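Local coordinates for protein coronin (Toxoplasma gondii, PDB 4OZU) that probably binds actin filaments, as a member of the WD-repeat coronin family; this chain is its WD40 beta-propeller domain, one part of a longer protein, at residues 50-60 / 72-82; 90-98 / 104-112. One frame throughout, in Å; residues are numbered along the deposited sequence.

Contact 1 of 2, residues 50-60 / 72-82; sequences WDVGGGGVLGI and VAKIKGHTASI
Gly56 O is gripped twice: His78 ND1 donates to it over 2.9 Å, and a water that also donates to His78 O gives it a second hydrogen. The imidazole nitrogen meets this carbonyl from well above its plane, and the bond is bent, with 140° at the hydrogen. The N-H of the same residue donates from Gly56 N to Ala80 O at 2.8 Å, so the loop before strand 58-60 is pinned to residues 78-80. Glycine suits this place because a CB on Gly56 would run into Ala80 O and Ile82 CG1. The far nitrogen of the imidazole, NE2, is bonded to Thr97.

Beyond the glycines the backbones pair as antiparallel strands; Leu58 and Ile75 exchange two bonds, as do Ile60 and Ala73. Leu58, Ile60, Ala73 and Ile75 put their side chains on one face, where Ile75 CD1 lies 3.7 Å from Ile60 CG1 and Leu95 of strand 94-99 packs against Leu58 and Ile75. On the other face, Lys74 bends at chi2 (-67°) and brings NZ over the five-membered ring of Trp50, 3.0 Å from its centroid, in a cation-pi contact. Val72 CG1 sits over the six-membered ring, 4.0 Å from its centroid. Gly59, lacking a side chain, lets the indole and Val72 close over the strand. These antiparallel strands are the outer pair of a WD40 propeller blade, and the loop leading from them to the innermost strand of the next blade carries the Gly-His pair of the WD repeat, Gly77 and His78.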
ATOM      1  N   TRP A  50      -6.718  -5.015  15.936  1.00 31.93           N
ATOM      2  CA  TRP A  50      -6.509  -5.570  17.268  1.00 32.36           C
ATOM      3  C   TRP A  50      -7.247  -6.892  17.416  1.00 42.50           C
ATOM      4  O   TRP A  50      -8.225  -7.145  16.715  1.00 38.94           O
ATOM      5  CB  TRP A  50      -6.976  -4.567  18.327  1.00 39.21           C
ATOM      6  CG  TRP A  50      -6.194  -4.618  19.602  1.00 41.38           C
ATOM      7  CD1 TRP A  50      -6.648  -4.998  20.831  1.00 46.40           C
ATOM      8  CD2 TRP A  50      -4.813  -4.273  19.772  1.00 37.92           C
ATOM      9  NE1 TRP A  50      -5.634  -4.911  21.758  1.00 46.50           N
ATOM     10  CE2 TRP A  50      -4.497  -4.471  21.130  1.00 42.29           C
ATOM     11  CE3 TRP A  50      -3.814  -3.817  18.906  1.00 48.57           C
ATOM     12  CZ2 TRP A  50      -3.225  -4.225  21.643  1.00 55.91           C
ATOM     13  CZ3 TRP A  50      -2.551  -3.579  19.417  1.00 46.75           C
ATOM     14  CH2 TRP A  50      -2.268  -3.781  20.771  1.00 49.17           C
ATOM     15  N   ASP A  51      -6.763  -7.734  18.323  1.00 40.53           N
ATOM     16  CA  ASP A  51      -7.376  -9.029  18.581  1.00 46.04           C
ATOM     17  C   ASP A  51      -8.494  -8.886  19.606  1.00 47.29           C
ATOM     18  O   ASP A  51      -8.267  -9.033  20.807  1.00 52.29           O
ATOM     19  CB  ASP A  51      -6.322 -10.024  19.069  1.00 52.32           C
ATOM     20  CG  ASP A  51      -6.899 -11.388  19.372  1.00 58.69           C
ATOM     21  OD1 ASP A  51      -7.953 -11.733  18.800  1.00 58.83           O
ATOM     22  OD2 ASP A  51      -6.291 -12.118  20.182  1.00 55.23           O
ATOM     23  N   VAL A  52      -9.694  -8.584  19.121  1.00 65.62           N
ATOM     24  CA  VAL A  52     -10.852  -8.385  19.981  1.00 71.45           C
ATOM     25  C   VAL A  52     -12.037  -9.175  19.459  1.00 69.04           C
ATOM     26  O   VAL A  52     -12.136  -9.448  18.262  1.00 51.13           O
ATOM     27  CB  VAL A  52     -11.252  -6.898  20.074  1.00 46.36           C
ATOM     28  CG1 VAL A  52     -10.135  -6.081  20.715  1.00 53.46           C
ATOM     29  CG2 VAL A  52     -11.641  -6.357  18.693  1.00 42.20           C
ATOM     30  N   GLY A  53     -12.935  -9.539  20.366  1.00 52.66           N
ATOM     31  CA  GLY A  53     -14.192 -10.147  19.978  1.00 53.85           C
ATOM     32  C   GLY A  53     -15.155  -9.064  19.531  1.00 51.08           C
ATOM     33  O   GLY A  53     -15.131  -7.952  20.059  1.00 73.74           O
ATOM     34  N   GLY A  54     -15.998  -9.382  18.558  1.00 68.32           N
ATOM     35  CA  GLY A  54     -17.006  -8.446  18.101  1.00 47.52           C
ATOM     36  C   GLY A  54     -16.464  -7.499  17.051  1.00 44.06           C
ATOM     37  O   GLY A  54     -15.660  -7.893  16.215  1.00 45.42           O
ATOM     38  N   GLY A  55     -16.909  -6.247  17.102  1.00 45.19           N
ATOM     39  CA  GLY A  55     -16.552  -5.261  16.097  1.00 39.96           C
ATOM     40  C   GLY A  55     -15.057  -5.056  15.965  1.00 37.94           C
ATOM     41  O   GLY A  55     -14.308  -5.178  16.933  1.00 41.01           O
ATOM     42  N   GLY A  56     -14.616  -4.733  14.755  1.00 36.18           N
ATOM     43  CA  GLY A  56     -13.207  -4.534  14.502  1.00 33.43           C
ATOM     44  C   GLY A  56     -12.664  -3.344  15.266  1.00 36.65           C
ATOM     45  O   GLY A  56     -13.321  -2.310  15.390  1.00 32.40           O
ATOM     46  N   VAL A  57     -11.455  -3.505  15.787  1.00 35.54           N
ATOM     47  CA  VAL A  57     -10.768  -2.437  16.491  1.00 31.23           C
ATOM     48  C   VAL A  57      -9.395  -2.284  15.898  1.00 32.86           C
ATOM     49  O   VAL A  57      -8.712  -3.271  15.622  1.00 30.51           O
ATOM     50  CB  VAL A  57     -10.657  -2.717  18.007  1.00 33.22           C
ATOM     51  CG1 VAL A  57      -9.864  -1.617  18.710  1.00 49.81           C
ATOM     52  CG2 VAL A  57     -12.033  -2.832  18.610  1.00 35.19           C
ATOM     53  N   LEU A  58      -9.009  -1.031  15.694  1.00 29.61           N
ATOM     54  CA  LEU A  58      -7.690  -0.681  15.212  1.00 31.16           C
ATOM     55  C   LEU A  58      -6.845  -0.193  16.379  1.00 32.34           C
ATOM     56  O   LEU A  58      -7.265   0.692  17.125  1.00 32.49           O
ATOM     57  CB  LEU A  58      -7.804   0.402  14.145  1.00 49.90           C
ATOM     58  CG  LEU A  58      -6.753   0.507  13.048  1.00 49.14           C
ATOM     59  CD1 LEU A  58      -6.633  -0.782  12.250  1.00 27.75           C
ATOM     60  CD2 LEU A  58      -7.129   1.667  12.143  1.00 30.40           C
ATOM     61  N   GLY A  59      -5.673  -0.793  16.556  1.00 35.33           N
ATOM     62  CA  GLY A  59      -4.689  -0.266  17.480  1.00 35.59           C
ATOM     63  C   GLY A  59      -3.884   0.800  16.764  1.00 29.17           C
ATOM     64  O   GLY A  59      -3.496   0.608  15.610  1.00 30.87           O
ATOM     65  N   ILE A  60      -3.656   1.925  17.437  1.00 35.44           N
ATOM     66  CA  ILE A  60      -2.860   3.014  16.882  1.00 32.51           C
ATOM     67  C   ILE A  60      -1.633   3.252  17.759  1.00 36.30           C
ATOM     68  O   ILE A  60      -1.744   3.674  18.916  1.00 31.82           O
ATOM     69  CB  ILE A  60      -3.687   4.321  16.746  1.00 28.58           C
ATOM     70  CG1 ILE A  60      -4.874   4.115  15.803  1.00 32.08           C
ATOM     71  CG2 ILE A  60      -2.815   5.468  16.241  1.00 37.60           C
ATOM     72  CD1 ILE A  60      -4.494   3.794  14.366  1.00 24.46           C
ATOM     73  N   VAL A  72      -1.207   2.054  23.138  1.00 64.30           N
ATOM     74  CA  VAL A  72      -2.079   1.729  22.019  1.00 59.09           C
ATOM     75  C   VAL A  72      -3.402   2.468  22.163  1.00 38.94           C
ATOM     76  O   VAL A  72      -4.213   2.145  23.031  1.00 34.02           O
ATOM     77  CB  VAL A  72      -2.344   0.214  21.925  1.00 58.26           C
ATOM     78  CG1 VAL A  72      -3.163  -0.107  20.683  1.00 54.95           C
ATOM     79  CG2 VAL A  72      -1.032  -0.552  21.901  1.00 53.19           C
ATOM     80  N   ALA A  73      -3.598   3.478  21.323  1.00 37.82           N
ATOM     81  CA  ALA A  73      -4.885   4.142  21.214  1.00 37.77           C
ATOM     82  C   ALA A  73      -5.820   3.215  20.437  1.00 34.41           C
ATOM     83  O   ALA A  73      -5.354   2.308  19.744  1.00 34.26           O
ATOM     84  CB  ALA A  73      -4.737   5.485  20.524  1.00 37.72           C
ATOM     85  N   LYS A  74      -7.127   3.435  20.554  1.00 33.67           N
ATOM     86  CA  LYS A  74      -8.107   2.533  19.956  1.00 32.08           C
ATOM     87  C   LYS A  74      -9.088   3.244  19.037  1.00 30.82           C
ATOM     88  O   LYS A  74      -9.625   4.299  19.373  1.00 37.48           O
ATOM     89  CB  LYS A  74      -8.899   1.810  21.042  1.00 39.29           C
ATOM     90  CG  LYS A  74      -8.052   1.096  22.070  1.00 46.59           C
ATOM     91  CD  LYS A  74      -7.305  -0.075  21.472  1.00 42.31           C
ATOM     92  CE  LYS A  74      -6.561  -0.832  22.559  1.00 64.28           C
ATOM     93  NZ  LYS A  74      -5.803  -1.978  22.012  1.00 73.81           N
ATOM     94  N   ILE A  75      -9.330   2.640  17.880  1.00 30.95           N
ATOM     95  CA  ILE A  75     -10.380   3.083  16.981  1.00 31.09           C
ATOM     96  C   ILE A  75     -11.418   1.967  16.891  1.00 36.23           C
ATOM     97  O   ILE A  75     -11.099   0.853  16.480  1.00 33.29           O
ATOM     98  CB  ILE A  75      -9.815   3.436  15.586  1.00 26.30           C
ATOM     99  CG1 ILE A  75      -8.852   4.617  15.703  1.00 26.07           C
ATOM    100  CG2 ILE A  75     -10.948   3.766  14.604  1.00 29.30           C
ATOM    101  CD1 ILE A  75      -8.214   5.038  14.388  1.00 26.11           C
ATOM    102  N   LYS A  76     -12.651   2.271  17.293  1.00 32.35           N
ATOM    103  CA  LYS A  76     -13.734   1.283  17.305  1.00 31.70           C
ATOM    104  C   LYS A  76     -14.724   1.572  16.163  1.00 35.58           C
ATOM    105  O   LYS A  76     -14.320   1.635  15.007  1.00 37.63           O
ATOM    106  CB  LYS A  76     -14.425   1.282  18.669  1.00 46.95           C
ATOM    107  CG  LYS A  76     -13.476   0.968  19.823  1.00 42.91           C
ATOM    108  CD  LYS A  76     -14.218   0.811  21.141  1.00 49.56           C
ATOM    109  CE  LYS A  76     -13.267   0.498  22.289  1.00 69.63           C
ATOM    110  NZ  LYS A  76     -12.572  -0.807  22.116  1.00 87.39           N
ATOM    111  N   GLY A  77     -16.008   1.728  16.470  1.00 42.29           N
ATOM    112  CA  GLY A  77     -16.986   2.088  15.452  1.00 39.31           C
ATOM    113  C   GLY A  77     -17.412   0.937  14.554  1.00 41.96           C
ATOM    114  O   GLY A  77     -18.607   0.740  14.314  1.00 39.27           O
ATOM    115  N   HIS A  78     -16.440   0.179  14.057  1.00 36.76           N
ATOM    116  CA  HIS A  78     -16.713  -0.976  13.202  1.00 38.29           C
ATOM    117  C   HIS A  78     -17.609  -1.991  13.899  1.00 38.58           C
ATOM    118  O   HIS A  78     -17.500  -2.188  15.106  1.00 37.70           O
ATOM    119  CB  HIS A  78     -15.409  -1.662  12.787  1.00 38.87           C
ATOM    120  CG  HIS A  78     -14.323  -0.714  12.389  1.00 34.02           C
ATOM    121  ND1 HIS A  78     -13.340  -0.300  13.263  1.00 32.22           N
ATOM    122  CD2 HIS A  78     -14.060  -0.102  11.211  1.00 29.73           C
ATOM    123  CE1 HIS A  78     -12.520   0.527  12.640  1.00 36.57           C
ATOM    124  NE2 HIS A  78     -12.935   0.663  11.393  1.00 27.93           N
ATOM    125  N   THR A  79     -18.481  -2.641  13.131  1.00 35.26           N
ATOM    126  CA  THR A  79     -19.378  -3.656  13.676  1.00 49.50           C
ATOM    127  C   THR A  79     -18.966  -5.048  13.184  1.00 39.01           C
ATOM    128  O   THR A  79     -19.511  -6.063  13.618  1.00 41.55           O
ATOM    129  CB  THR A  79     -20.852  -3.363  13.309  1.00 43.83           C
ATOM    130  OG1 THR A  79     -21.097  -3.645  11.923  1.00 38.63           O
ATOM    131  CG2 THR A  79     -21.189  -1.904  13.605  1.00 38.76           C
ATOM    132  N   ALA A  80     -17.972  -5.086  12.303  1.00 45.47           N
ATOM    133  CA  ALA A  80     -17.392  -6.343  11.842  1.00 37.83           C
ATOM    134  C   ALA A  80     -15.885  -6.155  11.674  1.00 42.36           C
ATOM    135  O   ALA A  80     -15.341  -5.137  12.084  1.00 34.11           O
ATOM    136  CB  ALA A  80     -18.049  -6.794  10.543  1.00 38.31           C
ATOM    137  N   SER A  81     -15.216  -7.132  11.073  0.67 35.93           N
ATOM    138  CA  SER A  81     -13.760  -7.107  10.989  0.67 34.30           C
ATOM    139  C   SER A  81     -13.258  -6.066   9.999  0.67 41.02           C
ATOM    140  O   SER A  81     -13.936  -5.728   9.030  0.67 31.36           O
ATOM    141  CB  SER A  81     -13.221  -8.479  10.589  0.67 39.11           C
ATOM    142  OG  SER A  81     -13.501  -8.750   9.227  0.67 42.89           O
ATOM    143  N   ILE A  82     -12.051  -5.575  10.256  0.67 26.52           N
ATOM    144  CA  ILE A  82     -11.399  -4.614   9.381  0.67 28.98           C
ATOM    145  C   ILE A  82     -10.675  -5.343   8.253  0.67 28.76           C
ATOM    146  O   ILE A  82      -9.835  -6.211   8.503  0.67 31.57           O
ATOM    147  CB  ILE A  82     -10.399  -3.740  10.158  0.67 26.26           C
ATOM    148  CG1 ILE A  82     -11.124  -2.936  11.239  0.67 25.92           C
ATOM    149  CG2 ILE A  82      -9.664  -2.796   9.217  0.67 28.83           C
ATOM    150  CD1 ILE A  82     -10.207  -2.401  12.332  0.67 46.97           C
TER
HETATM  151  O   HOH W   1     -15.365  -1.767  17.033  0.99 34.22           O

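Contact 2 of 2, residues 90-98 / 104-112; sequences FYRDILATA and VRIWQLPEE
Leu109 N donates to Asp93 O at 2.7 Å, and beside this backbone bond the side chains of Asp93 and Gln108 meet as well. Gln108 NE2 reaches Asp93 OD2 at 3.2 Å; the bond is nearly straight and lies close to the amide plane, but it comes down on the carboxylate from above its plane, with the two flat groups turned 61° apart. Asp93 has chi1 at 53°, which holds its CG between the backbone N and the carbonyl carbon and turns the carboxylate alongside the extended glutamine. A water donates to both Asp93 OD2 and Leu109 O, giving the carboxylate oxygen a second partner besides Gln108 NE2.

Farther along, Trp107 NE1 points its hydrogen at Thr97 OG1 over 3.2 Å, in the plane of the indole and at 165°. The same hydroxyl continues the chain to His78, and a water lies between it and Arg105 NH1, while Arg105 NH2 forms a salt bridge with Asp101. A buried threonine suits this post, since one small hydroxyl can serve several polar neighbours. The Trp-Thr-His chain of bonds matches three members of the Asp-His-Ser/Thr-Trp tetrad of WD40 repeats; Thr97 and Trp107 sit on neighbouring strands of the hairpin, and His78 comes from the loop before strand 82-87.

The backbone ladder continues through Leu95 with Trp107 and Thr97 with Arg105, each exchanging two bonds. On the face of Leu95 and Trp107, Leu95 CD2 packs on Trp107 CB at 3.8 Å and also meets Leu109 CD1, with Ile75 of strand 73-75 against all three residues. The opposite face carries Ile94, Ala96 and Ile106: Ala96 CB lies 3.7 Å from Ile106 CD1, and Trp138 of strand 133-138 packs on both Ile94 and Ala96.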
ATOM      1  N   PHE A  90      -1.624  12.899   2.882  1.00 20.17           N
ATOM      2  CA  PHE A  90      -1.361  14.311   3.147  1.00 22.19           C
ATOM      3  C   PHE A  90      -1.551  14.736   4.597  1.00 25.22           C
ATOM      4  O   PHE A  90      -0.788  15.541   5.112  1.00 24.41           O
ATOM      5  CB  PHE A  90      -2.262  15.154   2.259  1.00 19.24           C
ATOM      6  CG  PHE A  90      -2.293  14.686   0.838  1.00 19.88           C
ATOM      7  CD1 PHE A  90      -1.148  14.732   0.057  1.00 20.84           C
ATOM      8  CD2 PHE A  90      -3.459  14.193   0.283  1.00 20.26           C
ATOM      9  CE1 PHE A  90      -1.173  14.292  -1.243  1.00 18.09           C
ATOM     10  CE2 PHE A  90      -3.485  13.761  -1.028  1.00 22.76           C
ATOM     11  CZ  PHE A  90      -2.345  13.808  -1.785  1.00 16.93           C
ATOM     12  N   TYR A  91      -2.576  14.190   5.238  1.00 21.13           N
ATOM     13  CA  TYR A  91      -3.011  14.654   6.547  1.00 21.43           C
ATOM     14  C   TYR A  91      -2.707  13.605   7.599  1.00 21.28           C
ATOM     15  O   TYR A  91      -3.254  12.500   7.574  1.00 21.93           O
ATOM     16  CB  TYR A  91      -4.498  14.992   6.492  1.00 24.62           C
ATOM     17  CG  TYR A  91      -4.809  15.860   5.294  1.00 30.16           C
ATOM     18  CD1 TYR A  91      -4.116  17.042   5.078  1.00 27.33           C
ATOM     19  CD2 TYR A  91      -5.748  15.475   4.351  1.00 27.83           C
ATOM     20  CE1 TYR A  91      -4.376  17.829   3.975  1.00 32.96           C
ATOM     21  CE2 TYR A  91      -6.013  16.258   3.241  1.00 28.39           C
ATOM     22  CZ  TYR A  91      -5.326  17.431   3.059  1.00 32.47           C
ATOM     23  OH  TYR A  91      -5.586  18.211   1.953  1.00 26.16           O
ATOM     24  N   ARG A  92      -1.806  13.970   8.505  1.00 25.57           N
ATOM     25  CA  ARG A  92      -1.224  13.039   9.457  1.00 28.56           C
ATOM     26  C   ARG A  92      -2.239  12.370  10.375  1.00 28.57           C
ATOM     27  O   ARG A  92      -1.997  11.269  10.874  1.00 24.41           O
ATOM     28  CB  ARG A  92      -0.192  13.763  10.313  1.00 36.00           C
ATOM     29  CG  ARG A  92       0.571  12.830  11.214  1.00 57.74           C
ATOM     30  CD  ARG A  92       2.053  13.058  11.117  1.00 75.24           C
ATOM     31  NE  ARG A  92       2.500  14.076  12.064  1.00 75.80           N
ATOM     32  CZ  ARG A  92       3.098  15.217  11.731  1.00101.24           C
ATOM     33  NH1 ARG A  92       3.347  15.522  10.462  1.00 95.58           N
ATOM     34  NH2 ARG A  92       3.462  16.064  12.683  1.00 64.18           N
ATOM     35  N   ASP A  93      -3.361  13.045  10.600  1.00 28.65           N
ATOM     36  CA  ASP A  93      -4.357  12.587  11.564  1.00 25.82           C
ATOM     37  C   ASP A  93      -5.530  11.866  10.908  1.00 24.46           C
ATOM     38  O   ASP A  93      -6.461  11.446  11.597  1.00 26.71           O
ATOM     39  CB  ASP A  93      -4.877  13.773  12.387  1.00 30.79           C
ATOM     40  CG  ASP A  93      -5.375  14.923  11.524  1.00 38.53           C
ATOM     41  OD1 ASP A  93      -5.060  14.964  10.312  1.00 36.46           O
ATOM     42  OD2 ASP A  93      -6.072  15.806  12.071  1.00 35.30           O
ATOM     43  N   ILE A  94      -5.480  11.714   9.588  1.00 21.29           N
ATOM     44  CA  ILE A  94      -6.597  11.156   8.831  1.00 21.95           C
ATOM     45  C   ILE A  94      -6.283   9.771   8.280  1.00 23.19           C
ATOM     46  O   ILE A  94      -5.234   9.539   7.682  1.00 22.73           O
ATOM     47  CB  ILE A  94      -6.988  12.083   7.660  1.00 25.68           C
ATOM     48  CG1 ILE A  94      -7.444  13.448   8.188  1.00 28.79           C
ATOM     49  CG2 ILE A  94      -8.079  11.453   6.794  1.00 24.26           C
ATOM     50  CD1 ILE A  94      -8.687  13.407   9.065  1.00 42.98           C
ATOM     51  N   LEU A  95      -7.209   8.845   8.476  1.00 22.04           N
ATOM     52  CA  LEU A  95      -7.075   7.533   7.876  1.00 18.26           C
ATOM     53  C   LEU A  95      -8.440   6.977   7.532  1.00 23.57           C
ATOM     54  O   LEU A  95      -9.470   7.489   7.987  1.00 25.44           O
ATOM     55  CB  LEU A  95      -6.331   6.577   8.814  1.00 24.18           C
ATOM     56  CG  LEU A  95      -7.009   6.238  10.144  1.00 19.97           C
ATOM     57  CD1 LEU A  95      -6.516   4.896  10.638  1.00 25.95           C
ATOM     58  CD2 LEU A  95      -6.739   7.306  11.206  1.00 23.00           C
ATOM     59  N   ALA A  96      -8.429   5.924   6.724  1.00 20.96           N
ATOM     60  CA  ALA A  96      -9.648   5.249   6.317  1.00 20.65           C
ATOM     61  C   ALA A  96      -9.579   3.753   6.594  1.00 19.61           C
ATOM     62  O   ALA A  96      -8.542   3.125   6.421  1.00 21.55           O
ATOM     63  CB  ALA A  96      -9.908   5.488   4.846  1.00 22.02           C
ATOM     64  N   THR A  97     -10.709   3.186   7.001  1.00 24.03           N
ATOM     65  CA  THR A  97     -10.830   1.744   7.128  1.00 24.21           C
ATOM     66  C   THR A  97     -11.967   1.241   6.251  1.00 24.52           C
ATOM     67  O   THR A  97     -12.990   1.907   6.097  1.00 24.34           O
ATOM     68  CB  THR A  97     -11.101   1.301   8.574  1.00 27.36           C
ATOM     69  OG1 THR A  97     -12.331   1.879   9.027  1.00 28.09           O
ATOM     70  CG2 THR A  97      -9.969   1.714   9.492  1.00 26.92           C
ATOM     71  N   ALA A  98     -11.756   0.065   5.674  1.00 22.83           N
ATOM     72  CA  ALA A  98     -12.798  -0.692   5.004  1.00 23.00           C
ATOM     73  C   ALA A  98     -13.218  -1.827   5.918  1.00 23.64           C
ATOM     74  O   ALA A  98     -12.375  -2.473   6.527  1.00 24.63           O
ATOM     75  CB  ALA A  98     -12.308  -1.233   3.676  1.00 22.36           C
ATOM     76  N   VAL A 104     -17.212   2.141   4.675  1.00 23.89           N
ATOM     77  CA  VAL A 104     -15.897   2.767   4.715  1.00 21.78           C
ATOM     78  C   VAL A 104     -15.980   3.947   5.672  1.00 24.17           C
ATOM     79  O   VAL A 104     -16.867   4.788   5.552  1.00 27.22           O
ATOM     80  CB  VAL A 104     -15.420   3.238   3.320  1.00 22.33           C
ATOM     81  CG1 VAL A 104     -14.057   3.920   3.419  1.00 22.20           C
ATOM     82  CG2 VAL A 104     -15.341   2.065   2.361  1.00 27.42           C
ATOM     83  N   ARG A 105     -15.061   3.987   6.634  1.00 22.64           N
ATOM     84  CA  ARG A 105     -15.059   5.011   7.672  1.00 22.76           C
ATOM     85  C   ARG A 105     -13.805   5.868   7.572  1.00 22.67           C
ATOM     86  O   ARG A 105     -12.706   5.343   7.437  1.00 23.36           O
ATOM     87  CB  ARG A 105     -15.143   4.362   9.056  1.00 26.57           C
ATOM     88  CG  ARG A 105     -16.467   3.664   9.318  1.00 26.12           C
ATOM     89  CD  ARG A 105     -16.452   2.879  10.624  1.00 28.19           C
ATOM     90  NE  ARG A 105     -17.767   2.311  10.931  1.00 28.80           N
ATOM     91  CZ  ARG A 105     -18.222   1.152  10.460  1.00 28.90           C
ATOM     92  NH1 ARG A 105     -17.478   0.414   9.649  1.00 29.35           N
ATOM     93  NH2 ARG A 105     -19.434   0.721  10.808  1.00 33.72           N
ATOM     94  N   ILE A 106     -13.988   7.184   7.619  1.00 22.83           N
ATOM     95  CA  ILE A 106     -12.871   8.123   7.649  1.00 24.63           C
ATOM     96  C   ILE A 106     -12.702   8.593   9.085  1.00 25.50           C
ATOM     97  O   ILE A 106     -13.660   9.026   9.724  1.00 27.67           O
ATOM     98  CB  ILE A 106     -13.090   9.343   6.722  1.00 28.02           C
ATOM     99  CG1 ILE A 106     -13.579   8.907   5.334  1.00 24.47           C
ATOM    100  CG2 ILE A 106     -11.807  10.150   6.601  1.00 27.01           C
ATOM    101  CD1 ILE A 106     -12.698   7.898   4.647  1.00 21.34           C
ATOM    102  N   TRP A 107     -11.478   8.499   9.585  1.00 26.11           N
ATOM    103  CA  TRP A 107     -11.176   8.802  10.974  1.00 28.64           C
ATOM    104  C   TRP A 107     -10.249  10.003  11.096  1.00 27.72           C
ATOM    105  O   TRP A 107      -9.377  10.199  10.254  1.00 30.08           O
ATOM    106  CB  TRP A 107     -10.522   7.596  11.636  1.00 28.58           C
ATOM    107  CG  TRP A 107     -11.349   6.367  11.606  1.00 29.16           C
ATOM    108  CD1 TRP A 107     -11.227   5.320  10.745  1.00 24.06           C
ATOM    109  CD2 TRP A 107     -12.426   6.035  12.493  1.00 31.25           C
ATOM    110  NE1 TRP A 107     -12.159   4.355  11.038  1.00 29.10           N
ATOM    111  CE2 TRP A 107     -12.909   4.771  12.105  1.00 29.26           C
ATOM    112  CE3 TRP A 107     -13.028   6.686  13.573  1.00 26.39           C
ATOM    113  CZ2 TRP A 107     -13.966   4.146  12.758  1.00 29.92           C
ATOM    114  CZ3 TRP A 107     -14.075   6.063  14.223  1.00 30.30           C
ATOM    115  CH2 TRP A 107     -14.534   4.804  13.812  1.00 33.17           C
ATOM    116  N   GLN A 108     -10.437  10.788  12.153  1.00 26.70           N
ATOM    117  CA  GLN A 108      -9.527  11.880  12.483  1.00 31.31           C
ATOM    118  C   GLN A 108      -8.995  11.724  13.901  1.00 30.23           C
ATOM    119  O   GLN A 108      -9.733  11.893  14.877  1.00 28.80           O
ATOM    120  CB  GLN A 108     -10.217  13.233  12.334  1.00 29.62           C
ATOM    121  CG  GLN A 108      -9.270  14.413  12.495  1.00 37.62           C
ATOM    122  CD  GLN A 108      -9.924  15.736  12.161  1.00 60.86           C
ATOM    123  OE1 GLN A 108     -11.137  15.893  12.292  1.00 72.99           O
ATOM    124  NE2 GLN A 108      -9.121  16.695  11.720  1.00 58.46           N
ATOM    125  N   LEU A 109      -7.708  11.406  14.014  1.00 30.01           N
ATOM    126  CA  LEU A 109      -7.064  11.263  15.320  1.00 31.96           C
ATOM    127  C   LEU A 109      -6.928  12.610  16.023  1.00 29.54           C
ATOM    128  O   LEU A 109      -6.827  13.647  15.367  1.00 35.97           O
ATOM    129  CB  LEU A 109      -5.682  10.619  15.164  1.00 33.22           C
ATOM    130  CG  LEU A 109      -5.694   9.166  14.685  1.00 46.44           C
ATOM    131  CD1 LEU A 109      -4.347   8.779  14.117  1.00 34.91           C
ATOM    132  CD2 LEU A 109      -6.077   8.233  15.822  1.00 58.19           C
ATOM    133  N   PRO A 110      -6.912  12.604  17.366  1.00 33.28           N
ATOM    134  CA  PRO A 110      -6.702  13.859  18.093  1.00 37.75           C
ATOM    135  C   PRO A 110      -5.286  14.377  17.898  1.00 35.68           C
ATOM    136  O   PRO A 110      -4.452  13.640  17.366  1.00 38.11           O
ATOM    137  CB  PRO A 110      -6.947  13.466  19.555  1.00 44.37           C
ATOM    138  CG  PRO A 110      -6.616  12.016  19.609  1.00 52.57           C
ATOM    139  CD  PRO A 110      -7.046  11.455  18.281  1.00 54.19           C
ATOM    140  N   GLU A 111      -5.020  15.612  18.310  1.00 51.08           N
ATOM    141  CA  GLU A 111      -3.677  16.176  18.205  1.00 67.78           C
ATOM    142  C   GLU A 111      -2.675  15.316  18.970  1.00 56.71           C
ATOM    143  O   GLU A 111      -1.603  14.990  18.457  1.00 53.51           O
ATOM    144  CB  GLU A 111      -3.646  17.612  18.734  1.00 78.62           C
ATOM    145  CG  GLU A 111      -3.432  18.666  17.655  1.00 74.18           C
ATOM    146  CD  GLU A 111      -3.052  20.024  18.225  1.00 91.32           C
ATOM    147  OE1 GLU A 111      -2.156  20.080  19.094  1.00111.64           O
ATOM    148  OE2 GLU A 111      -3.651  21.037  17.805  1.00 90.92           O
ATOM    149  N   GLU A 112      -3.043  14.949  20.195  1.00 61.01           N
ATOM    150  CA  GLU A 112      -2.210  14.101  21.045  1.00 70.90           C
ATOM    151  C   GLU A 112      -2.828  12.714  21.199  1.00 67.47           C
ATOM    152  O   GLU A 112      -3.896  12.565  21.791  1.00 51.79           O
ATOM    153  CB  GLU A 112      -2.023  14.745  22.421  1.00 49.21           C
ATOM    154  CG  GLU A 112      -1.315  16.091  22.384  1.00 62.54           C
ATOM    155  CD  GLU A 112      -1.465  16.867  23.680  1.00 86.36           C
ATOM    156  OE1 GLU A 112      -1.533  16.231  24.754  1.00 93.86           O
ATOM    157  OE2 GLU A 112      -1.525  18.114  23.625  1.00 86.53           O
TER
HETATM  158  O   HOH W   2      -6.230  16.154  14.619  0.98 41.54           O
HETATM  159  O   HOH W   3     -14.882   0.893   8.184  1.00 23.44           O

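How the contacts relate
From the N terminus, contact 1 comes first: its two segments close a short loop of eleven residues. The chain then passes through strand 82-87, and contact 2 closes a tighter hairpin turn, so the two follow in series with neither enclosing the other. Contact 1 lies in the sheet holding strands 58-62 and 73-75, contact 2 in the next sheet of the propeller. Their centres are 14 Å apart, yet they touch: the probable hydrogen bond between His78 and Thr97 joins them, and Ile75 CG2 packs 3.3 Å from Trp107 CE2. Residues 75-78 thereby tie one blade to its neighbour.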